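Long-range contacts in ABC transporter substrate-binding protein (Rhizobium radiobacter, PDB 6TFX), which binds the opine mannopinic acid, serving as the solute-binding protein of an ABC import system: residues A[68-73]-A[121-126]; A[37-42]-A[55-60]; A[110-115]-A[127-132]; A[4-9]-A[194-199]; A[400-405]-A[420-425]. All coordinates share one frame; numbering follows the deposited sequence.

Contacts 1 and 3 lie in one antiparallel sheet of four strands, in the order 57-62, 68-73, 123-128, 113-118. Contact 2 comes first of the three along the chain and ties strand 40-41 to edge strand 57-62. Contact 1 joins the two middle strands, its centre about 11 Å from that of contact 2 and 15 Å from that of contact 3, which closes the hairpin on the other edge. All three fall inside the long loop closed by contact 4, in a separate mixed sheet. They build one region away from the annotated sites. Contact 5 joins the turn after helix 392-400 to the start of helix 422-430, near a magnesium site; its centre is about 44 Å from that of contact 4.

Contact 1 (A[68-73]-A[121-126]); sequences VWTFKL and AKTVRI
Trp-69 through Lys-72 pair with Ile-126 back to Thr-123 as neighbouring antiparallel strands. The axes of the two short strand segments come within 4.7 Å, their directions 161° apart. Trp-69/Ile-126 and Phe-71/Val-124 are hydrogen-bonded pairs, each closed by two N-H···O bonds. A further backbone bond joins Leu-73 N to Lys-122 O.
On one face, the CE1 corner of the Phe-71 ring sits 3.8 Å from Ile-126 CD1. Beside it, Leu-73 CD1 meets Val-124 CG2 at 4.2 Å. Helix 88-98 packs on this apolar face.
The other face is mixed. Val-68 CG1 lies against Arg-125 CG (3.7 Å). Lys-72 runs beside Thr-123 and bends at chi2 (-76°), which brings NZ to 2.9 Å from Thr-123 OG1. That hydroxyl is also bonded to Asp-120. Water 1 accepts from Arg-125 NE in the guanidinium plane and bonds Thr-70 OG1 at 2.7 Å. The sheet thus has one apolar side turned to a helix, and one side tied by hydroxyls, long basic chains and water.

Contact 2 (A[37-42]-A[55-60]); sequences GALVRF and DLAESW
Asp-55, Leu-39 and Val-40 carry this contact, at the open end of the small antiparallel pair formed by strands 40-41 and 53-54. The chain leaves that pair here for strand 57-62, the edge of the four-stranded sheet.
Asp-55 turns its carboxylate to the backbone of Ala-38. Its CG is anti to the backbone N (chi1 -160°), and OD2 takes the Ala-38 N-H at 2.9 Å on its anti side, out of the carboxylate plane. OD1 forms a salt bridge with Arg-191, so both oxygens of this buried carboxylate are held. The Arg-41 side chain crosses that of Asp-55 at about a right angle, but its salt bridge is to Glu-53.
Leu-39 O is gripped twice. Ala-57 N bonds it on a lone pair at 2.9 Å, and Asp-55 N bonds it at 3.2 Å. The Leu-39 side chain turns CD2 to Ala-57 CB, 4.2 Å away.
Val-40 sets CG1 over one face of the six-membered ring of Trp-60, toward its rim, 3.5 Å above the plane, in a CH-pi contact.

Contact 3 (A[110-115]-A[127-132]); sequences YAAIQK and TLTRRV
This is the open end of a beta hairpin, where Ala-112 to Lys-115 meet Thr-127 to Val-132. Strand 113-118 is an edge strand of the four-stranded sheet here. The pairing contains a classic beta bulge: Gln-114 and Lys-115 both face Thr-127. Thr-127 O therefore accepts two N-H groups, from Gln-114 N at 2.8 Å and from Lys-115 N at 3.1 Å. Thr-127 N returns a bond to Lys-115 O.
Both bulge side chains run alongside Thr-127 and point the same way. Gln-114 OE1 comes within 3.6 Å of Thr-127 CG2, while Lys-115 CG lies 3.8 Å from Thr-127 CB. Gln-114 CB also touches the Thr-129 methyl. Ile-113 and Leu-128 form a non-hydrogen-bonded pair whose side chains diverge; Ile-113 CG1 and Leu-128 CD2 still touch at 4.1 Å.
Just before the bulge in the chain, the type I turn from Tyr-110 to Ile-113 brings Ala-112 in. Its carbonyl oxygen takes the Thr-129 N-H at 2.8 Å, in a nearly straight bond of 173°. Its methyl touches two side chains. Arg-130 lays one face of its guanidinium over Ala-112 CB, displaced toward the rim. Val-132 CG2 presses on the same carbon at 3.5 Å, tighter than usual for two methyl groups.

Contact 4 (A[4-9]-A[194-199]); sequences TELSMG and PKLSKI
Thr-4 and Ser-197 meet hydroxyl to hydroxyl, with Thr-4 OG1 2.9 Å from Ser-197 OG; either could give the proton. Each oxygen sits between the backbone N and the carbonyl carbon of its own residue (chi1 64° and 60°), which turns the two toward each other. The Thr-4 methyl, CG2, lies on another side, against Lys-195 O at 3.5 Å. Next to the hydroxyls, Ser-197 N bonds Thr-4 O at 2.7 Å, and Lys-198 N adds a weak bond to the same oxygen.
From here the strands pair in parallel, Glu-5 with Lys-198 and Leu-6 with Ile-199. Leu-6 N bonds Lys-198 O at 2.9 Å. Glu-5 and Lys-198 share one face. Their chains touch near the root, Glu-5 CG to Lys-198 CB at 4.2 Å. The charged ends stay apart, with Glu-5 OE1 4.5 Å from Lys-198 NZ, so attraction there is probably modest.
The other face is apolar. Met-8 brings its sulfur, SD, to 4.0 Å from Ile-199 CG2. Leu-6 turns toward Leu-196 CD1, but Leu-6 has two conformers, so that touch is doubtful. Ile-486 packs on Met-8, Leu-196 and Ile-199.
Strand 5-10 lies between strands 198-203 and 221-223, all parallel, with helix 207-215 on the connection between the outer two. This beta-alpha-beta crossover, which skips over the N-terminal strand between its two ends, is typical of the periplasmic binding protein fold.

Contact 5 (A[400-405]-A[420-425]); sequences YHSASE and VADKQI
Asp-422 grips Ser-402 with both carboxylate oxygens, joining the first turn of helix 422-430 to the short 3-10 turn 402-404 that follows helix 392-400. This polar part is the tight one, although its residues are partly exposed. Ser-402 N gives its proton to Asp-422 OD1 at 2.8 Å. Ser-402 OG gives its own to the syn lone pair of Asp-422 OD2 at 2.6 Å. The serine hydroxyl sits between its backbone N and carbonyl carbon (chi1 72°), a rotation that keeps the hydroxyl on the same side as the backbone N-H, toward the acid.
The His-401 ring is stacked on the same carboxylate. The two planes are only 9° apart, and Asp-422 OD1 stands 3.6 Å above the ring, over its centre. The ring is held at both nitrogens: ND1 accepts from Ala-403 N, and NE2 is bonded to Glu-426, which suggests that NE2 carries the proton.
The apolar part, round the buried Ile-425 and Tyr-400, is looser. Ile-425 CG2 comes to the ring edge at His-401 CD2, 4.0 Å away. Ile-425 CD1 is 4.4 Å from Tyr-400 CB. The tyrosine ring leads away toward Cys-418 and Cys-453, which bind a magnesium ion.
A water links the two segments. It accepts from Ala-421 N at the helix N-cap and donates to Asp-422 OD1 and to Tyr-400 O, the latter at 2.7 Å.

Contact 1 (A[68-73]-A[121-126])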
# COMPACT_ATOMS: atom_id res chain seq x y z
N VAL A 68 -22.54 15.38 -9.12
CA VAL A 68 -22.65 14.64 -10.38
C VAL A 68 -21.44 14.98 -11.22
O VAL A 68 -21.23 16.14 -11.56
CB VAL A 68 -23.99 14.93 -11.11
CG1 VAL A 68 -24.07 14.13 -12.42
CG2 VAL A 68 -25.19 14.63 -10.22
N TRP A 69 -20.65 13.95 -11.53
CA TRP A 69 -19.42 14.08 -12.32
C TRP A 69 -19.58 13.35 -13.64
O TRP A 69 -20.00 12.19 -13.66
CB TRP A 69 -18.26 13.49 -11.54
CG TRP A 69 -17.92 14.29 -10.32
CD1 TRP A 69 -18.64 14.37 -9.16
CD2 TRP A 69 -16.75 15.10 -10.12
NE1 TRP A 69 -18.01 15.19 -8.26
CE2 TRP A 69 -16.83 15.64 -8.81
CE3 TRP A 69 -15.61 15.37 -10.91
CZ2 TRP A 69 -15.84 16.46 -8.28
CZ3 TRP A 69 -14.62 16.20 -10.38
CH2 TRP A 69 -14.74 16.73 -9.09
N THR A 70 -19.20 14.02 -14.74
CA THR A 70 -19.32 13.42 -16.07
C THR A 70 -17.93 13.30 -16.67
O THR A 70 -17.23 14.31 -16.78
CB THR A 70 -20.28 14.24 -16.95
OG1 THR A 70 -21.54 14.36 -16.27
CG2 THR A 70 -20.50 13.59 -18.32
N PHE A 71 -17.54 12.07 -17.02
CA PHE A 71 -16.24 11.77 -17.61
C PHE A 71 -16.38 11.42 -19.07
O PHE A 71 -17.18 10.55 -19.41
CB PHE A 71 -15.55 10.60 -16.87
CG PHE A 71 -15.11 10.97 -15.48
CD1 PHE A 71 -16.01 10.98 -14.42
CD2 PHE A 71 -13.79 11.35 -15.23
CE1 PHE A 71 -15.62 11.39 -13.15
CE2 PHE A 71 -13.39 11.73 -13.95
CZ PHE A 71 -14.31 11.77 -12.92
N LYS A 72 -15.60 12.09 -19.93
CA LYS A 72 -15.61 11.83 -21.36
C LYS A 72 -14.42 10.94 -21.66
O LYS A 72 -13.28 11.32 -21.39
CB LYS A 72 -15.58 13.13 -22.19
CG LYS A 72 -16.89 13.93 -22.09
CD LYS A 72 -18.01 13.33 -22.93
CE LYS A 72 -19.33 14.04 -22.76
NZ LYS A 72 -20.39 13.43 -23.60
N LEU A 73 -14.69 9.75 -22.16
CA LEU A 73 -13.62 8.79 -22.40
C LEU A 73 -12.92 9.04 -23.70
O LEU A 73 -13.53 9.46 -24.69
CB LEU A 73 -14.13 7.34 -22.38
CG LEU A 73 -14.97 6.93 -21.16
CD1 LEU A 73 -15.20 5.45 -21.17
CD2 LEU A 73 -14.29 7.33 -19.86
N ALA A 121 -21.45 5.18 -25.09
CA ALA A 121 -20.22 4.36 -25.08
C ALA A 121 -18.96 5.09 -24.61
O ALA A 121 -18.01 4.43 -24.16
CB ALA A 121 -19.99 3.74 -26.45
N LYS A 122 -18.94 6.44 -24.70
CA LYS A 122 -17.77 7.22 -24.30
C LYS A 122 -18.05 8.25 -23.19
O LYS A 122 -17.30 9.21 -23.05
CB LYS A 122 -17.11 7.89 -25.54
CG LYS A 122 -18.01 8.91 -26.26
CD LYS A 122 -17.34 9.53 -27.48
CE LYS A 122 -18.31 10.29 -28.36
NZ LYS A 122 -18.09 11.76 -28.31
N THR A 123 -19.14 8.08 -22.44
CA THR A 123 -19.50 9.04 -21.40
C THR A 123 -19.96 8.29 -20.16
O THR A 123 -20.90 7.49 -20.25
CB THR A 123 -20.59 10.01 -21.91
OG1 THR A 123 -20.14 10.62 -23.12
CG2 THR A 123 -20.94 11.09 -20.89
N VAL A 124 -19.32 8.57 -19.00
CA VAL A 124 -19.63 7.94 -17.72
C VAL A 124 -20.12 9.04 -16.77
O VAL A 124 -19.44 10.06 -16.62
CB VAL A 124 -18.36 7.25 -17.13
CG1 VAL A 124 -18.65 6.70 -15.73
CG2 VAL A 124 -17.86 6.14 -18.05
N ARG A 125 -21.24 8.79 -16.09
CA ARG A 125 -21.76 9.73 -15.11
C ARG A 125 -21.65 9.06 -13.75
O ARG A 125 -22.18 7.97 -13.55
CB ARG A 125 -23.23 10.07 -15.40
CG ARG A 125 -23.86 11.05 -14.39
CD ARG A 125 -25.36 11.22 -14.63
NE ARG A 125 -25.64 11.78 -15.95
CZ ARG A 125 -26.78 11.62 -16.61
NH1 ARG A 125 -27.77 10.92 -16.07
NH2 ARG A 125 -26.94 12.16 -17.81
N ILE A 126 -20.96 9.72 -12.81
CA ILE A 126 -20.82 9.21 -11.44
C ILE A 126 -21.61 10.16 -10.54
O ILE A 126 -21.35 11.37 -10.54
CB ILE A 126 -19.33 9.15 -11.00
CG1 ILE A 126 -18.55 8.18 -11.94
CG2 ILE A 126 -19.21 8.74 -9.52
CD1 ILE A 126 -17.06 8.18 -11.74
O HOH W 1 -23.80 13.35 -17.31

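Contact 2 (A[37-42]-A[55-60])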
# COMPACT_ATOMS: atom_id res chain seq x y z
N GLY A 37 -4.69 0.80 -16.23
CA GLY A 37 -4.88 2.25 -16.11
C GLY A 37 -6.21 2.54 -15.45
O GLY A 37 -6.93 1.62 -15.04
N ALA A 38 -6.57 3.82 -15.36
CA ALA A 38 -7.82 4.20 -14.71
C ALA A 38 -8.45 5.39 -15.47
O ALA A 38 -7.93 5.80 -16.51
CB ALA A 38 -7.52 4.58 -13.26
N LEU A 39 -9.55 5.96 -14.94
CA LEU A 39 -10.12 7.16 -15.57
C LEU A 39 -9.09 8.30 -15.57
O LEU A 39 -8.93 9.00 -16.56
CB LEU A 39 -11.36 7.60 -14.80
CG LEU A 39 -12.63 6.77 -15.08
CD1 LEU A 39 -13.72 7.10 -14.06
CD2 LEU A 39 -13.15 7.00 -16.49
N VAL A 40 -8.39 8.46 -14.44
CA VAL A 40 -7.36 9.52 -14.26
C VAL A 40 -6.14 8.87 -13.64
O VAL A 40 -6.21 7.72 -13.20
CB VAL A 40 -7.90 10.70 -13.40
CG1 VAL A 40 -9.10 11.37 -14.08
CG2 VAL A 40 -8.31 10.24 -11.99
N ARG A 41 -5.00 9.59 -13.56
CA ARG A 41 -3.87 8.92 -12.96
C ARG A 41 -3.01 9.90 -12.24
O ARG A 41 -3.03 11.08 -12.57
CB ARG A 41 -3.02 8.24 -14.06
CG ARG A 41 -2.34 9.24 -15.03
CD ARG A 41 -1.31 8.51 -15.85
NE ARG A 41 -0.57 9.38 -16.75
CZ ARG A 41 0.39 8.93 -17.55
NH1 ARG A 41 0.73 7.64 -17.54
NH2 ARG A 41 1.02 9.76 -18.37
N PHE A 42 -2.21 9.42 -11.31
CA PHE A 42 -1.18 10.24 -10.71
C PHE A 42 -0.16 10.51 -11.85
O PHE A 42 0.02 9.66 -12.73
CB PHE A 42 -0.44 9.41 -9.65
CG PHE A 42 -1.24 9.33 -8.38
CD1 PHE A 42 -2.24 8.37 -8.23
CD2 PHE A 42 -0.95 10.16 -7.31
CE1 PHE A 42 -3.00 8.31 -7.05
CE2 PHE A 42 -1.69 10.09 -6.13
CZ PHE A 42 -2.73 9.19 -6.02
N ASP A 55 -6.29 10.08 -17.96
CA ASP A 55 -5.77 8.74 -18.34
C ASP A 55 -6.81 8.22 -19.35
O ASP A 55 -6.89 8.78 -20.45
CB ASP A 55 -5.59 7.81 -17.12
CG ASP A 55 -4.64 6.63 -17.32
OD1 ASP A 55 -3.87 6.64 -18.31
OD2 ASP A 55 -4.67 5.68 -16.47
N LEU A 56 -7.69 7.27 -18.97
CA LEU A 56 -8.74 6.83 -19.91
C LEU A 56 -9.71 7.99 -20.23
O LEU A 56 -10.17 8.11 -21.37
CB LEU A 56 -9.52 5.65 -19.32
CG LEU A 56 -10.78 5.23 -20.05
CD1 LEU A 56 -10.48 4.68 -21.48
CD2 LEU A 56 -11.50 4.19 -19.24
N ALA A 57 -10.04 8.81 -19.20
CA ALA A 57 -10.90 9.99 -19.41
C ALA A 57 -10.08 11.11 -20.03
O ALA A 57 -9.05 11.48 -19.46
CB ALA A 57 -11.48 10.47 -18.09
N GLU A 58 -10.52 11.67 -21.16
CA GLU A 58 -9.76 12.78 -21.74
C GLU A 58 -10.16 14.11 -21.05
O GLU A 58 -9.37 15.06 -21.04
CB GLU A 58 -9.95 12.86 -23.26
CG GLU A 58 -11.39 13.00 -23.71
CD GLU A 58 -11.60 13.03 -25.21
OE1 GLU A 58 -10.61 12.84 -25.96
OE2 GLU A 58 -12.76 13.22 -25.65
N SER A 59 -11.38 14.18 -20.49
CA SER A 59 -11.88 15.38 -19.81
C SER A 59 -13.00 15.00 -18.87
O SER A 59 -13.56 13.90 -18.96
CB SER A 59 -12.39 16.41 -20.83
OG SER A 59 -13.55 15.95 -21.50
N TRP A 60 -13.33 15.89 -17.94
CA TRP A 60 -14.41 15.65 -17.01
C TRP A 60 -14.91 16.96 -16.49
O TRP A 60 -14.20 17.97 -16.57
CB TRP A 60 -14.01 14.73 -15.87
CG TRP A 60 -12.84 15.20 -15.07
CD1 TRP A 60 -12.87 15.94 -13.92
CD2 TRP A 60 -11.46 14.94 -15.33
NE1 TRP A 60 -11.59 16.19 -13.48
CE2 TRP A 60 -10.70 15.57 -14.33
CE3 TRP A 60 -10.79 14.20 -16.32
CZ2 TRP A 60 -9.30 15.54 -14.31
CZ3 TRP A 60 -9.40 14.16 -16.30
CH2 TRP A 60 -8.68 14.82 -15.30

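Contact 3 (A[110-115]-A[127-132])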
# COMPACT_ATOMS: atom_id res chain seq x y z
N TYR A 110 -15.19 3.66 -1.40
CA TYR A 110 -16.23 4.08 -2.37
C TYR A 110 -17.62 4.19 -1.79
O TYR A 110 -18.59 4.32 -2.55
CB TYR A 110 -16.22 3.10 -3.55
CG TYR A 110 -14.89 3.07 -4.24
CD1 TYR A 110 -14.56 4.02 -5.21
CD2 TYR A 110 -13.88 2.21 -3.81
CE1 TYR A 110 -13.31 4.05 -5.80
CE2 TYR A 110 -12.59 2.28 -4.33
CZ TYR A 110 -12.31 3.22 -5.32
OH TYR A 110 -11.06 3.31 -5.87
N ALA A 111 -17.73 4.22 -0.45
CA ALA A 111 -19.04 4.26 0.20
C ALA A 111 -19.90 5.46 -0.19
O ALA A 111 -21.13 5.37 -0.11
CB ALA A 111 -18.89 4.18 1.71
N ALA A 112 -19.27 6.58 -0.63
CA ALA A 112 -20.05 7.77 -0.98
C ALA A 112 -20.52 7.79 -2.42
O ALA A 112 -21.21 8.73 -2.82
CB ALA A 112 -19.26 9.03 -0.67
N ILE A 113 -20.15 6.78 -3.23
CA ILE A 113 -20.63 6.73 -4.61
C ILE A 113 -22.06 6.18 -4.57
O ILE A 113 -22.29 5.13 -3.96
CB ILE A 113 -19.70 5.86 -5.51
CG1 ILE A 113 -18.32 6.55 -5.72
CG2 ILE A 113 -20.39 5.58 -6.85
CD1 ILE A 113 -17.35 5.79 -6.78
N GLN A 114 -23.01 6.87 -5.22
CA GLN A 114 -24.39 6.40 -5.26
C GLN A 114 -24.59 5.53 -6.51
O GLN A 114 -25.10 4.41 -6.40
CB GLN A 114 -25.37 7.59 -5.29
CG GLN A 114 -26.80 7.13 -5.14
CD GLN A 114 -27.80 8.14 -5.63
OE1 GLN A 114 -27.61 9.35 -5.52
NE2 GLN A 114 -28.91 7.64 -6.18
N LYS A 115 -24.22 6.06 -7.70
CA LYS A 115 -24.36 5.29 -8.92
C LYS A 115 -23.31 5.65 -9.96
O LYS A 115 -22.71 6.72 -9.89
CB LYS A 115 -25.79 5.35 -9.50
CG LYS A 115 -26.41 6.71 -9.52
CD LYS A 115 -27.92 6.64 -9.78
CE LYS A 115 -28.47 8.02 -10.03
NZ LYS A 115 -29.93 8.00 -10.31
N THR A 127 -22.57 9.63 -9.79
CA THR A 127 -23.38 10.43 -8.88
C THR A 127 -22.96 10.02 -7.47
O THR A 127 -22.83 8.83 -7.17
CB THR A 127 -24.88 10.13 -9.10
OG1 THR A 127 -25.22 10.45 -10.45
CG2 THR A 127 -25.80 10.93 -8.14
N LEU A 128 -22.76 11.04 -6.61
CA LEU A 128 -22.32 10.86 -5.23
C LEU A 128 -23.45 11.11 -4.26
O LEU A 128 -24.35 11.91 -4.56
CB LEU A 128 -21.17 11.86 -4.91
CG LEU A 128 -19.99 11.85 -5.91
CD1 LEU A 128 -18.96 12.93 -5.54
CD2 LEU A 128 -19.34 10.49 -5.97
N THR A 129 -23.36 10.48 -3.08
CA THR A 129 -24.36 10.70 -2.01
C THR A 129 -24.05 12.02 -1.27
O THR A 129 -24.90 12.52 -0.54
CB THR A 129 -24.35 9.53 -1.01
OG1 THR A 129 -23.12 9.52 -0.29
CG2 THR A 129 -24.58 8.19 -1.68
N ARG A 130 -22.82 12.54 -1.42
CA ARG A 130 -22.38 13.80 -0.79
C ARG A 130 -21.07 14.21 -1.46
O ARG A 130 -20.49 13.41 -2.18
CB ARG A 130 -22.15 13.61 0.72
CG ARG A 130 -21.12 12.54 0.99
CD ARG A 130 -20.50 12.65 2.34
NE ARG A 130 -19.61 11.51 2.60
CZ ARG A 130 -18.30 11.49 2.35
NH1 ARG A 130 -17.71 12.54 1.80
NH2 ARG A 130 -17.58 10.42 2.64
N ARG A 131 -20.61 15.44 -1.23
CA ARG A 131 -19.34 15.83 -1.85
C ARG A 131 -18.19 14.97 -1.34
O ARG A 131 -18.13 14.62 -0.15
CB ARG A 131 -19.06 17.31 -1.63
CG ARG A 131 -19.89 18.15 -2.58
CD ARG A 131 -19.75 19.66 -2.35
NE ARG A 131 -20.49 20.11 -1.17
CZ ARG A 131 -21.80 20.30 -1.13
NH1 ARG A 131 -22.55 20.09 -2.22
NH2 ARG A 131 -22.38 20.70 -0.00
N VAL A 132 -17.27 14.61 -2.27
CA VAL A 132 -16.12 13.77 -1.95
C VAL A 132 -14.89 14.54 -2.44
O VAL A 132 -14.52 14.46 -3.62
CB VAL A 132 -16.21 12.36 -2.58
CG1 VAL A 132 -14.96 11.53 -2.23
CG2 VAL A 132 -17.49 11.65 -2.10

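Contact 4 (A[4-9]-A[194-199])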
# COMPACT_ATOMS: atom_id res chain seq x y z
N THR A 4 16.19 -3.50 -25.12
CA THR A 4 14.78 -3.18 -24.86
C THR A 4 14.15 -4.14 -23.83
O THR A 4 12.95 -4.07 -23.61
CB THR A 4 13.97 -3.16 -26.18
OG1 THR A 4 13.98 -4.48 -26.73
CG2 THR A 4 14.49 -2.12 -27.20
N GLU A 5 14.96 -5.02 -23.22
CA GLU A 5 14.47 -5.97 -22.22
C GLU A 5 14.96 -5.55 -20.83
O GLU A 5 16.18 -5.41 -20.64
CB GLU A 5 14.92 -7.41 -22.54
CG GLU A 5 14.47 -7.88 -23.92
CD GLU A 5 14.60 -9.36 -24.24
OE1 GLU A 5 15.35 -10.07 -23.53
OE2 GLU A 5 13.96 -9.80 -25.21
N LEU A 6 14.02 -5.33 -19.89
CA LEU A 6 14.33 -4.93 -18.52
C LEU A 6 14.12 -6.10 -17.57
O LEU A 6 13.06 -6.72 -17.57
CB LEU A 6 13.44 -3.75 -18.08
CG LEU A 6 13.81 -3.05 -16.75
CD1 LEU A 6 13.37 -1.62 -16.75
CD2 LEU A 6 13.17 -3.74 -15.56
N SER A 7 15.15 -6.41 -16.74
CA SER A 7 15.05 -7.48 -15.75
C SER A 7 15.04 -6.80 -14.37
O SER A 7 15.91 -5.96 -14.09
CB SER A 7 16.20 -8.47 -15.84
OG SER A 7 16.13 -9.19 -17.06
N MET A 8 14.08 -7.17 -13.52
CA MET A 8 13.99 -6.60 -12.17
C MET A 8 13.80 -7.67 -11.12
O MET A 8 13.04 -8.62 -11.35
CB MET A 8 12.93 -5.51 -12.07
CG MET A 8 11.58 -5.91 -12.53
SD MET A 8 10.47 -4.46 -12.66
CE MET A 8 10.44 -3.89 -11.02
N GLY A 9 14.50 -7.53 -10.00
CA GLY A 9 14.44 -8.49 -8.90
C GLY A 9 13.70 -7.87 -7.74
O GLY A 9 14.03 -6.76 -7.33
N PRO A 194 5.45 1.12 -25.98
CA PRO A 194 6.59 1.27 -25.08
C PRO A 194 7.95 1.10 -25.76
O PRO A 194 8.08 0.35 -26.74
CB PRO A 194 6.36 0.17 -24.03
CG PRO A 194 4.87 0.05 -23.98
CD PRO A 194 4.45 0.18 -25.41
N LYS A 195 8.96 1.78 -25.20
CA LYS A 195 10.34 1.67 -25.68
C LYS A 195 10.94 0.33 -25.25
O LYS A 195 11.81 -0.20 -25.93
CB LYS A 195 11.18 2.83 -25.15
CG LYS A 195 10.75 4.13 -25.79
CD LYS A 195 11.58 5.28 -25.28
CE LYS A 195 11.05 6.56 -25.89
NZ LYS A 195 11.92 7.72 -25.57
N LEU A 196 10.45 -0.23 -24.14
CA LEU A 196 10.87 -1.56 -23.69
C LEU A 196 9.96 -2.58 -24.37
O LEU A 196 8.76 -2.35 -24.49
CB LEU A 196 10.71 -1.71 -22.16
CG LEU A 196 11.54 -0.78 -21.27
CD1 LEU A 196 11.16 -1.00 -19.83
CD2 LEU A 196 13.03 -1.03 -21.45
N SER A 197 10.52 -3.70 -24.79
CA SER A 197 9.72 -4.75 -25.42
C SER A 197 9.28 -5.79 -24.40
O SER A 197 8.24 -6.41 -24.57
CB SER A 197 10.54 -5.43 -26.51
OG SER A 197 11.69 -6.00 -25.91
N LYS A 198 10.07 -5.96 -23.31
CA LYS A 198 9.80 -6.98 -22.31
C LYS A 198 10.29 -6.60 -20.92
O LYS A 198 11.29 -5.88 -20.80
CB LYS A 198 10.51 -8.30 -22.74
CG LYS A 198 10.00 -9.57 -22.07
CD LYS A 198 10.72 -10.82 -22.60
CE LYS A 198 11.67 -11.37 -21.58
NZ LYS A 198 12.12 -12.74 -21.93
N ILE A 199 9.59 -7.09 -19.90
CA ILE A 199 9.98 -6.97 -18.50
C ILE A 199 10.03 -8.39 -17.95
O ILE A 199 9.04 -9.13 -18.07
CB ILE A 199 9.03 -6.10 -17.64
CG1 ILE A 199 8.89 -4.66 -18.21
CG2 ILE A 199 9.49 -6.07 -16.16
CD1 ILE A 199 7.69 -3.90 -17.61

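Contact 5 (A[400-405]-A[420-425])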
# COMPACT_ATOMS: atom_id res chain seq x y z
N TYR A 400 -8.51 1.76 11.84
CA TYR A 400 -9.00 1.99 13.19
C TYR A 400 -10.51 2.17 13.37
O TYR A 400 -10.94 2.16 14.53
CB TYR A 400 -8.27 3.20 13.81
CG TYR A 400 -6.76 3.12 13.68
CD1 TYR A 400 -6.05 2.06 14.24
CD2 TYR A 400 -6.05 4.08 12.96
CE1 TYR A 400 -4.66 1.96 14.10
CE2 TYR A 400 -4.66 3.99 12.81
CZ TYR A 400 -3.98 2.91 13.34
OH TYR A 400 -2.62 2.81 13.20
N HIS A 401 -11.31 2.34 12.29
CA HIS A 401 -12.76 2.48 12.50
C HIS A 401 -13.35 1.09 12.73
O HIS A 401 -12.91 0.14 12.09
CB HIS A 401 -13.41 3.14 11.28
CG HIS A 401 -14.85 3.48 11.50
ND1 HIS A 401 -15.84 2.52 11.45
CD2 HIS A 401 -15.41 4.67 11.85
CE1 HIS A 401 -16.98 3.16 11.71
NE2 HIS A 401 -16.77 4.45 11.95
N SER A 402 -14.30 0.96 13.67
CA SER A 402 -14.81 -0.39 13.98
C SER A 402 -15.44 -1.13 12.78
O SER A 402 -15.47 -2.37 12.78
CB SER A 402 -15.79 -0.36 15.16
OG SER A 402 -16.98 0.25 14.71
N ALA A 403 -15.93 -0.40 11.76
CA ALA A 403 -16.54 -1.08 10.60
C ALA A 403 -15.46 -1.92 9.85
O ALA A 403 -15.78 -2.88 9.16
CB ALA A 403 -17.14 -0.05 9.65
N SER A 404 -14.19 -1.51 10.01
CA SER A 404 -13.10 -2.17 9.31
C SER A 404 -12.53 -3.38 10.08
O SER A 404 -11.58 -4.00 9.62
CB SER A 404 -11.99 -1.16 9.06
OG SER A 404 -12.49 -0.11 8.23
N GLU A 405 -13.08 -3.67 11.26
CA GLU A 405 -12.63 -4.73 12.17
C GLU A 405 -12.59 -6.08 11.46
O GLU A 405 -13.53 -6.42 10.74
CB GLU A 405 -13.60 -4.76 13.38
CG GLU A 405 -13.62 -5.99 14.25
CD GLU A 405 -14.48 -5.78 15.48
OE1 GLU A 405 -15.32 -4.86 15.48
OE2 GLU A 405 -14.30 -6.53 16.47
N VAL A 420 -12.60 3.05 19.64
CA VAL A 420 -12.56 4.26 20.48
C VAL A 420 -12.73 5.58 19.72
O VAL A 420 -13.17 6.58 20.34
CB VAL A 420 -11.27 4.30 21.36
CG1 VAL A 420 -9.99 4.58 20.55
CG2 VAL A 420 -11.42 5.26 22.54
N ALA A 421 -12.38 5.60 18.43
CA ALA A 421 -12.38 6.84 17.67
C ALA A 421 -13.44 6.91 16.59
O ALA A 421 -13.38 7.80 15.73
CB ALA A 421 -10.99 7.03 17.06
N ASP A 422 -14.45 6.00 16.62
CA ASP A 422 -15.46 5.99 15.55
C ASP A 422 -16.15 7.31 15.32
O ASP A 422 -16.27 7.74 14.17
CB ASP A 422 -16.54 4.96 15.82
CG ASP A 422 -16.15 3.53 15.55
OD1 ASP A 422 -14.96 3.27 15.20
OD2 ASP A 422 -17.03 2.66 15.67
N LYS A 423 -16.63 7.96 16.40
CA LYS A 423 -17.36 9.21 16.24
C LYS A 423 -16.49 10.32 15.66
O LYS A 423 -16.96 11.08 14.81
CB LYS A 423 -17.97 9.67 17.58
CG LYS A 423 -18.95 8.64 18.17
CD LYS A 423 -20.17 8.35 17.30
CE LYS A 423 -20.81 7.03 17.67
NZ LYS A 423 -22.11 6.83 16.97
N GLN A 424 -15.22 10.40 16.08
CA GLN A 424 -14.31 11.44 15.56
C GLN A 424 -13.98 11.20 14.09
O GLN A 424 -13.92 12.13 13.29
CB GLN A 424 -13.01 11.48 16.39
CG GLN A 424 -13.22 12.00 17.81
CD GLN A 424 -13.85 11.02 18.78
OE1 GLN A 424 -13.91 9.82 18.54
NE2 GLN A 424 -14.31 11.52 19.93
N ILE A 425 -13.75 9.92 13.73
CA ILE A 425 -13.42 9.57 12.35
C ILE A 425 -14.61 9.92 11.44
O ILE A 425 -14.44 10.54 10.40
CB ILE A 425 -13.03 8.07 12.27
CG1 ILE A 425 -11.67 7.85 12.98
CG2 ILE A 425 -12.95 7.61 10.81
CD1 ILE A 425 -11.29 6.37 13.20
O HOH W 2 -12.32 3.72 16.31